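Local coordinates for hypothetical membrane spanning protein (Vibrio fischeri, PDB 4RCK) that is a membrane-spanning protein of unknown function whose BatA-type von Willebrand factor A domain, the part described here, binds magnesium, at residues A[27-36]-A[44-52]; A[154-162]-A[208-219]. All coordinates share one frame; numbering follows the deposited sequence.

Contact 1 (A[27-36]-A[44-52]). With MG (magnesium ion), chain C.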
loop_
_atom_site.group_PDB
_atom_site.type_symbol
_atom_site.label_atom_id
_atom_site.label_comp_id
_atom_site.label_asym_id
_atom_site.label_seq_id
_atom_site.Cartn_x
_atom_site.Cartn_y
_atom_site.Cartn_z
ATOM N N LEU A 27 5.105 -12.634 -23.208
ATOM C CA LEU A 27 4.422 -12.069 -24.370
ATOM C C LEU A 27 5.092 -12.462 -25.690
ATOM O O LEU A 27 4.781 -11.900 -26.745
ATOM C CB LEU A 27 4.353 -10.544 -24.267
ATOM C CG LEU A 27 3.246 -9.940 -23.402
ATOM C CD1 LEU A 27 3.118 -8.448 -23.675
ATOM C CD2 LEU A 27 1.914 -10.644 -23.634
ATOM N N SER A 28 6.002 -13.433 -25.629
ATOM C CA SER A 28 6.739 -13.875 -26.813
ATOM C C SER A 28 5.794 -14.379 -27.889
ATOM O O SER A 28 4.684 -14.817 -27.594
ATOM C CB SER A 28 7.746 -14.970 -26.457
ATOM O OG SER A 28 7.100 -16.207 -26.216
ATOM N N GLY A 29 6.253 -14.322 -29.135
ATOM C CA GLY A 29 5.426 -14.656 -30.281
ATOM C C GLY A 29 4.811 -16.045 -30.243
ATOM O O GLY A 29 3.800 -16.294 -30.901
ATOM N N SER A 30 5.415 -16.946 -29.470
ATOM C CA SER A 30 4.912 -18.312 -29.329
ATOM C C SER A 30 3.597 -18.360 -28.548
ATOM O O SER A 30 2.899 -19.379 -28.548
ATOM C CB SER A 30 5.964 -19.203 -28.654
ATOM O OG SER A 30 6.583 -18.557 -27.552
HETATM N N MSE A 31 3.262 -17.251 -27.894
HETATM C CA MSE A 31 2.026 -17.144 -27.125
HETATM C C MSE A 31 0.800 -17.017 -28.022
HETATM O O MSE A 31 -0.331 -17.046 -27.538
HETATM C CB MSE A 31 2.084 -15.943 -26.176
HETATM C CG MSE A 31 3.047 -16.094 -25.011
HETATM SE SE MSE A 31 2.412 -17.355 -23.667
HETATM C CE MSE A 31 0.746 -16.461 -23.181
ATOM N N ALA A 32 1.021 -16.861 -29.323
ATOM C CA ALA A 32 -0.083 -16.713 -30.268
ATOM C C ALA A 32 -0.615 -18.074 -30.704
ATOM O O ALA A 32 -1.633 -18.165 -31.388
ATOM C CB ALA A 32 0.356 -15.901 -31.477
ATOM N N GLU A 33 0.089 -19.128 -30.303
ATOM C CA GLU A 33 -0.337 -20.492 -30.575
ATOM C C GLU A 33 -1.635 -20.818 -29.850
ATOM O O GLU A 33 -1.820 -20.442 -28.698
ATOM C CB GLU A 33 0.758 -21.486 -30.170
ATOM C CG GLU A 33 0.430 -22.931 -30.487
ATOM C CD GLU A 33 0.801 -23.317 -31.904
ATOM O OE1 GLU A 33 1.469 -22.512 -32.590
ATOM O OE2 GLU A 33 0.437 -24.433 -32.326
ATOM N N GLU A 34 -2.526 -21.522 -30.543
ATOM C CA GLU A 34 -3.786 -21.976 -29.970
ATOM C C GLU A 34 -3.743 -23.456 -29.638
ATOM O O GLU A 34 -4.119 -24.288 -30.460
ATOM C CB GLU A 34 -4.953 -21.723 -30.928
ATOM C CG GLU A 34 -4.870 -20.441 -31.733
ATOM C CD GLU A 34 -6.082 -20.276 -32.626
ATOM O OE1 GLU A 34 -6.721 -21.300 -32.960
ATOM O OE2 GLU A 34 -6.403 -19.126 -32.987
ATOM N N ASP A 35 -3.284 -23.784 -28.439
ATOM C CA ASP A 35 -3.317 -25.163 -27.978
ATOM C C ASP A 35 -4.231 -25.246 -26.765
ATOM O O ASP A 35 -4.506 -26.324 -26.237
ATOM C CB ASP A 35 -1.916 -25.656 -27.643
ATOM C CG ASP A 35 -1.089 -24.609 -26.915
ATOM O OD1 ASP A 35 -1.433 -23.410 -26.999
ATOM O OD2 ASP A 35 -0.094 -24.985 -26.261
HETATM N N MSE A 36 -4.711 -24.081 -26.349
HETATM C CA MSE A 36 -5.556 -23.953 -25.173
HETATM C C MSE A 36 -7.022 -24.233 -25.481
HETATM O O MSE A 36 -7.706 -23.423 -26.107
HETATM C CB MSE A 36 -5.408 -22.555 -24.573
HETATM C CG MSE A 36 -4.017 -22.259 -24.043
HETATM SE SE MSE A 36 -3.491 -23.493 -22.624
HETATM C CE MSE A 36 -2.206 -24.584 -23.603
ATOM N N VAL A 44 -8.423 -21.814 -28.438
ATOM C CA VAL A 44 -8.092 -20.398 -28.358
ATOM C C VAL A 44 -6.606 -20.227 -28.024
ATOM O O VAL A 44 -5.993 -21.113 -27.425
ATOM C CB VAL A 44 -8.970 -19.682 -27.305
ATOM C CG1 VAL A 44 -8.517 -20.028 -25.891
ATOM C CG2 VAL A 44 -8.964 -18.181 -27.529
ATOM N N ASP A 45 -6.024 -19.097 -28.421
ATOM C CA ASP A 45 -4.590 -18.877 -28.240
ATOM C C ASP A 45 -4.215 -18.660 -26.775
ATOM O O ASP A 45 -5.067 -18.360 -25.936
ATOM C CB ASP A 45 -4.118 -17.691 -29.084
ATOM C CG ASP A 45 -4.859 -16.412 -28.760
ATOM O OD1 ASP A 45 -4.480 -15.737 -27.781
ATOM O OD2 ASP A 45 -5.815 -16.073 -29.491
ATOM N N ARG A 46 -2.926 -18.817 -26.481
ATOM C CA ARG A 46 -2.430 -18.823 -25.109
ATOM C C ARG A 46 -2.646 -17.498 -24.384
ATOM O O ARG A 46 -3.063 -17.487 -23.228
ATOM C CB ARG A 46 -0.943 -19.187 -25.091
ATOM C CG ARG A 46 -0.653 -20.625 -25.500
ATOM C CD ARG A 46 0.832 -20.849 -25.740
ATOM N NE ARG A 46 1.131 -22.242 -26.069
ATOM C CZ ARG A 46 2.311 -22.673 -26.501
ATOM N NH1 ARG A 46 2.490 -23.959 -26.774
ATOM N NH2 ARG A 46 3.312 -21.819 -26.667
ATOM N N LEU A 47 -2.366 -16.387 -25.059
ATOM C CA LEU A 47 -2.507 -15.072 -24.440
ATOM C C LEU A 47 -3.957 -14.783 -24.065
ATOM O O LEU A 47 -4.228 -14.164 -23.036
ATOM C CB LEU A 47 -1.982 -13.975 -25.367
ATOM C CG LEU A 47 -2.101 -12.550 -24.821
ATOM C CD1 LEU A 47 -1.352 -12.415 -23.504
ATOM C CD2 LEU A 47 -1.607 -11.524 -25.831
ATOM N N THR A 48 -4.887 -15.240 -24.898
ATOM C CA THR A 48 -6.306 -15.044 -24.631
ATOM C C THR A 48 -6.726 -15.777 -23.362
ATOM O O THR A 48 -7.414 -15.214 -22.510
ATOM C CB THR A 48 -7.181 -15.525 -25.801
ATOM O OG1 THR A 48 -6.768 -14.876 -27.009
ATOM C CG2 THR A 48 -8.642 -15.205 -25.531
ATOM N N ALA A 49 -6.309 -17.034 -23.247
ATOM C CA ALA A 49 -6.609 -17.838 -22.068
ATOM C C ALA A 49 -6.011 -17.201 -20.821
ATOM O O ALA A 49 -6.645 -17.154 -19.768
ATOM C CB ALA A 49 -6.089 -19.255 -22.244
ATOM N N VAL A 50 -4.787 -16.704 -20.958
ATOM C CA VAL A 50 -4.091 -16.041 -19.863
ATOM C C VAL A 50 -4.816 -14.779 -19.420
ATOM O O VAL A 50 -5.038 -14.575 -18.226
ATOM C CB VAL A 50 -2.651 -15.685 -20.259
ATOM C CG1 VAL A 50 -2.022 -14.765 -19.223
ATOM C CG2 VAL A 50 -1.836 -16.952 -20.437
ATOM N N LYS A 51 -5.179 -13.939 -20.386
ATOM C CA LYS A 51 -5.948 -12.730 -20.108
ATOM C C LYS A 51 -7.179 -13.052 -19.278
ATOM O O LYS A 51 -7.461 -12.382 -18.292
ATOM C CB LYS A 51 -6.370 -12.039 -21.403
ATOM C CG LYS A 51 -5.255 -11.304 -22.117
ATOM C CD LYS A 51 -5.785 -10.584 -23.342
ATOM C CE LYS A 51 -4.683 -9.819 -24.051
ATOM N NZ LYS A 51 -5.208 -9.028 -25.195
ATOM N N GLN A 52 -7.897 -14.095 -19.679
ATOM C CA GLN A 52 -9.087 -14.536 -18.964
ATOM C C GLN A 52 -8.775 -14.925 -17.522
ATOM O O GLN A 52 -9.226 -14.271 -16.581
ATOM C CB GLN A 52 -9.728 -15.722 -19.686
ATOM C CG GLN A 52 -11.048 -16.164 -19.090
ATOM C CD GLN A 52 -12.192 -15.256 -19.489
ATOM O OE1 GLN A 52 -12.312 -14.870 -20.651
ATOM N NE2 GLN A 52 -13.034 -14.904 -18.526
HETATM MG MG MG C . 8.526 -18.291 -26.601
#

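Contact 2 (A[154-162]-A[208-219])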
loop_
_atom_site.group_PDB
_atom_site.type_symbol
_atom_site.label_atom_id
_atom_site.label_comp_id
_atom_site.label_asym_id
_atom_site.label_seq_id
_atom_site.Cartn_x
_atom_site.Cartn_y
_atom_site.Cartn_z
ATOM N N ALA A 154 11.390 10.900 9.700
ATOM C CA ALA A 154 9.983 11.271 9.751
ATOM C C ALA A 154 9.809 12.786 9.763
ATOM O O ALA A 154 10.387 13.483 10.597
ATOM C CB ALA A 154 9.310 10.650 10.964
ATOM N N LYS A 155 9.014 13.286 8.825
ATOM C CA LYS A 155 8.657 14.697 8.792
ATOM C C LYS A 155 7.356 14.891 9.560
ATOM O O LYS A 155 6.306 14.408 9.136
ATOM C CB LYS A 155 8.518 15.185 7.345
ATOM C CG LYS A 155 8.284 16.681 7.196
ATOM C CD LYS A 155 8.011 17.071 5.744
ATOM C CE LYS A 155 9.265 16.995 4.884
ATOM N NZ LYS A 155 8.978 17.342 3.461
ATOM N N ILE A 156 7.421 15.576 10.698
ATOM C CA ILE A 156 6.224 15.760 11.516
ATOM C C ILE A 156 5.663 17.183 11.415
ATOM O O ILE A 156 6.349 18.174 11.680
ATOM C CB ILE A 156 6.486 15.388 13.011
ATOM C CG1 ILE A 156 5.739 16.316 13.972
ATOM C CG2 ILE A 156 7.957 15.375 13.328
ATOM C CD1 ILE A 156 4.346 15.867 14.280
ATOM N N TYR A 157 4.404 17.256 10.989
ATOM C CA TYR A 157 3.653 18.501 10.946
ATOM C C TYR A 157 2.891 18.687 12.252
ATOM O O TYR A 157 2.269 17.749 12.752
ATOM C CB TYR A 157 2.674 18.510 9.769
ATOM C CG TYR A 157 3.325 18.470 8.404
ATOM C CD1 TYR A 157 3.821 19.625 7.820
ATOM C CD2 TYR A 157 3.424 17.282 7.693
ATOM C CE1 TYR A 157 4.411 19.600 6.571
ATOM C CE2 TYR A 157 4.012 17.245 6.441
ATOM C CZ TYR A 157 4.504 18.407 5.885
ATOM O OH TYR A 157 5.090 18.379 4.639
ATOM N N THR A 158 2.933 19.896 12.799
ATOM C CA THR A 158 2.266 20.175 14.064
ATOM C C THR A 158 1.103 21.146 13.873
ATOM O O THR A 158 1.199 22.100 13.103
ATOM C CB THR A 158 3.254 20.744 15.097
ATOM O OG1 THR A 158 3.726 22.022 14.655
ATOM C CG2 THR A 158 4.441 19.808 15.267
ATOM N N VAL A 159 -0.000 20.892 14.571
ATOM C CA VAL A 159 -1.192 21.728 14.454
ATOM C C VAL A 159 -1.684 22.211 15.815
ATOM O O VAL A 159 -2.180 21.423 16.619
ATOM C CB VAL A 159 -2.345 20.977 13.753
ATOM C CG1 VAL A 159 -3.539 21.899 13.557
ATOM C CG2 VAL A 159 -1.883 20.409 12.419
ATOM N N GLY A 160 -1.541 23.507 16.073
ATOM C CA GLY A 160 -2.082 24.096 17.284
ATOM C C GLY A 160 -3.559 24.373 17.095
ATOM O O GLY A 160 -3.966 24.867 16.042
ATOM N N ILE A 161 -4.366 24.060 18.103
ATOM C CA ILE A 161 -5.813 24.187 17.966
ATOM C C ILE A 161 -6.451 24.901 19.162
ATOM O O ILE A 161 -6.263 24.517 20.320
ATOM C CB ILE A 161 -6.468 22.800 17.752
ATOM C CG1 ILE A 161 -7.976 22.943 17.545
ATOM C CG2 ILE A 161 -6.140 21.843 18.893
ATOM C CD1 ILE A 161 -8.653 21.662 17.116
ATOM N N GLY A 162 -7.201 25.958 18.863
ATOM C CA GLY A 162 -7.769 26.817 19.885
ATOM C C GLY A 162 -8.134 28.166 19.295
ATOM O O GLY A 162 -7.471 28.649 18.375
ATOM N N LEU A 208 -9.035 24.919 10.372
ATOM C CA LEU A 208 -8.654 23.537 10.628
ATOM C C LEU A 208 -8.799 22.685 9.373
ATOM O O LEU A 208 -7.907 21.907 9.034
ATOM C CB LEU A 208 -9.499 22.951 11.758
ATOM C CG LEU A 208 -9.216 21.491 12.109
ATOM C CD1 LEU A 208 -7.782 21.327 12.590
ATOM C CD2 LEU A 208 -10.200 20.990 13.154
ATOM N N ALA A 209 -9.931 22.838 8.691
ATOM C CA ALA A 209 -10.178 22.131 7.441
ATOM C C ALA A 209 -9.116 22.492 6.412
ATOM O O ALA A 209 -8.543 21.619 5.762
ATOM C CB ALA A 209 -11.566 22.455 6.910
ATOM N N GLU A 210 -8.857 23.789 6.284
ATOM C CA GLU A 210 -7.862 24.296 5.350
ATOM C C GLU A 210 -6.468 23.771 5.668
ATOM O O GLU A 210 -5.686 23.470 4.766
ATOM C CB GLU A 210 -7.858 25.826 5.362
ATOM C CG GLU A 210 -6.834 26.454 4.433
ATOM C CD GLU A 210 -6.971 27.961 4.347
ATOM O OE1 GLU A 210 -7.812 28.526 5.079
ATOM O OE2 GLU A 210 -6.239 28.580 3.547
ATOM N N ILE A 211 -6.167 23.654 6.958
ATOM C CA ILE A 211 -4.847 23.226 7.406
ATOM C C ILE A 211 -4.502 21.822 6.916
ATOM O O ILE A 211 -3.398 21.586 6.426
ATOM C CB ILE A 211 -4.741 23.282 8.943
ATOM C CG1 ILE A 211 -4.438 24.711 9.388
ATOM C CG2 ILE A 211 -3.653 22.349 9.453
ATOM C CD1 ILE A 211 -4.543 24.923 10.873
ATOM N N TYR A 212 -5.450 20.897 7.027
ATOM C CA TYR A 212 -5.205 19.523 6.602
ATOM C C TYR A 212 -5.209 19.393 5.084
ATOM O O TYR A 212 -4.556 18.509 4.531
ATOM C CB TYR A 212 -6.237 18.580 7.219
ATOM C CG TYR A 212 -5.871 18.138 8.616
ATOM C CD1 TYR A 212 -5.212 16.936 8.833
ATOM C CD2 TYR A 212 -6.166 18.932 9.716
ATOM C CE1 TYR A 212 -4.869 16.530 10.107
ATOM C CE2 TYR A 212 -5.827 18.534 10.995
ATOM C CZ TYR A 212 -5.177 17.332 11.185
ATOM O OH TYR A 212 -4.837 16.933 12.457
ATOM N N GLN A 213 -5.942 20.277 4.416
ATOM C CA GLN A 213 -5.911 20.340 2.960
ATOM C C GLN A 213 -4.511 20.706 2.488
ATOM O O GLN A 213 -4.019 20.172 1.495
ATOM C CB GLN A 213 -6.923 21.357 2.431
ATOM C CG GLN A 213 -8.374 20.983 2.656
ATOM C CD GLN A 213 -9.324 22.030 2.111
ATOM O OE1 GLN A 213 -8.993 22.759 1.175
ATOM N NE2 GLN A 213 -10.511 22.116 2.699
ATOM N N THR A 214 -3.879 21.623 3.211
ATOM C CA THR A 214 -2.535 22.076 2.880
ATOM C C THR A 214 -1.526 20.948 3.056
ATOM O O THR A 214 -0.619 20.781 2.241
ATOM C CB THR A 214 -2.116 23.275 3.751
ATOM O OG1 THR A 214 -3.112 24.301 3.664
ATOM C CG2 THR A 214 -0.777 23.831 3.291
ATOM N N ILE A 215 -1.698 20.170 4.120
ATOM C CA ILE A 215 -0.817 19.043 4.399
ATOM C C ILE A 215 -1.015 17.950 3.348
ATOM O O ILE A 215 -0.087 17.210 3.023
ATOM C CB ILE A 215 -1.061 18.482 5.813
ATOM C CG1 ILE A 215 -0.940 19.603 6.848
ATOM C CG2 ILE A 215 -0.076 17.370 6.136
ATOM C CD1 ILE A 215 -1.120 19.144 8.276
ATOM N N ASP A 216 -2.228 17.866 2.807
ATOM C CA ASP A 216 -2.500 16.975 1.685
ATOM C C ASP A 216 -1.684 17.425 0.477
ATOM O O ASP A 216 -1.059 16.611 -0.202
ATOM C CB ASP A 216 -3.999 16.959 1.355
ATOM C CG ASP A 216 -4.364 15.934 0.286
ATOM O OD1 ASP A 216 -3.746 15.928 -0.800
ATOM O OD2 ASP A 216 -5.286 15.127 0.535
ATOM N N ALA A 217 -1.691 18.729 0.222
ATOM C CA ALA A 217 -1.006 19.291 -0.936
ATOM C C ALA A 217 0.513 19.188 -0.821
ATOM O O ALA A 217 1.211 19.086 -1.830
ATOM C CB ALA A 217 -1.418 20.742 -1.134
ATOM N N LEU A 218 1.021 19.212 0.407
ATOM C CA LEU A 218 2.463 19.192 0.636
ATOM C C LEU A 218 3.049 17.788 0.515
ATOM O O LEU A 218 4.205 17.621 0.132
ATOM C CB LEU A 218 2.790 19.779 2.012
ATOM C CG LEU A 218 2.555 21.286 2.153
ATOM C CD1 LEU A 218 2.946 21.773 3.540
ATOM C CD2 LEU A 218 3.317 22.046 1.078
ATOM N N GLU A 219 2.245 16.785 0.847
ATOM C CA GLU A 219 2.655 15.393 0.714
ATOM C C GLU A 219 1.860 14.726 -0.403
ATOM O O GLU A 219 0.708 14.356 -0.206
ATOM C CB GLU A 219 2.454 14.643 2.035
ATOM C CG GLU A 219 3.177 15.253 3.230
ATOM C CD GLU A 219 4.630 14.825 3.321
ATOM O OE1 GLU A 219 4.911 13.622 3.131
ATOM O OE2 GLU A 219 5.491 15.691 3.586
#

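Contact 1 (A[27-36]-A[44-52])
R46 grips D35 side-on with two nitrogens. NH1 of R46 gives a hydrogen bond to OD2 of D35 at 2.8 Å, in the guanidinium plane but from above the carboxylate plane. NE of R46 meets OD1 of D35 at 3.0 Å, on the syn side, and makes a weaker bond to OD2. The two flat groups are turned 52° apart, so the salt bridge is not coplanar. The R46 chain is extended from CG to NE and brings one guanidinium face against CB of E33, which lies over its centre. NH2 forms a long, weak ion pair with D132 of the second subunit. OD2 of D35 has another donor, the backbone N of A163 of that subunit.

The start of helix 46-60 is well supplied with acceptors. R46 N bonds to E33 O at 3.0 Å, and L47 N bonds to M31 O at 3.3 Å. D45 is the N-cap. Its OD1 takes T48 N at 3.0 Å and T48 OG1 at 2.6 Å, both from the same face of the carboxylate. V44 N donates to M36 O at 2.9 Å, and a weak return bond completes this antiparallel hydrogen-bonded pair. Bends at chi2 (-72°) and chi3 (-60°) turn CE of selenomethionine M31 toward R46 CB and V50 CG2.

S28 and S30 bind magnesium through their OG atoms, with S30 OG at 2.2 Å from the metal. They fit the DxSxS motif, as in the metal ion-dependent adhesion site of von Willebrand factor A domains. S30 OG is also bonded to D132 of the second subunit.

The loop leaves strand 19-26 and packs against the N-terminal end of helix 46-60. L27 pairs through its backbone with F71 of strand 65-71.

Contact 2 (A[154-162]-A[208-219])
The Y157 side chain of strand 154-161 lies against I215, L218 and E219 at the C-terminal end of helix 205-218. Y157 CB lies 4.1 Å from I215 CD1. A chi1 of -64° sets CG beside the backbone N, and the ring runs back toward K155. On one face it receives I215 CG2, which is 4.2 Å from the ring centroid and 27° off the normal, a CH-pi contact. CD2 is the ring atom closest to that methyl. Further out, Y157 CE1 meets L218 CD1 obliquely at 4.0 Å, and Y157 CE2 meets E219 CG at 3.9 Å. At the tip, Y157 OH donates a hydrogen bond to E219 OE2 at 2.9 Å, using the anti lone pair of that oxygen. The carboxylate sits at the ring edge, its plane 70° from the ring. E219 OE2 also has a long salt bridge to K155 NZ. Its OE1 is bonded to T126 and to R19 of the second subunit.

Along the strand, V159 CG2 touches I211 CG2 at 4.0 Å, and I161 CD1 approaches L208 CD2. These contacts are purely apolar.

Strand and helix axes run nearly antiparallel, 10.5 Å apart. This is helix-on-sheet packing of the alpha-beta-alpha sandwich. Strand 154-161 lies between strands 124-131 and 199-202, with helix 185-195 packed on I156 and T158.

How the contacts relate
Contact 2 is buried and joins a central strand to a helix, largely by apolar packing with one polar cluster at the helix end. Contact 1 is partly buried and lies far out in the elongated chain. It is a loop against a helix start, held by one salt bridge, backbone bonds and an N-cap, with a magnesium site on its loop. The two share no secondary-structure element and lie about 51 Å apart between centres. The dimer relates them: I161 of 154-162 packs on M31 of the second subunit and touches D132, which reaches S30 of the other copy. This is consistent with a domain-swapped assembly, in which each site takes residues from both chains.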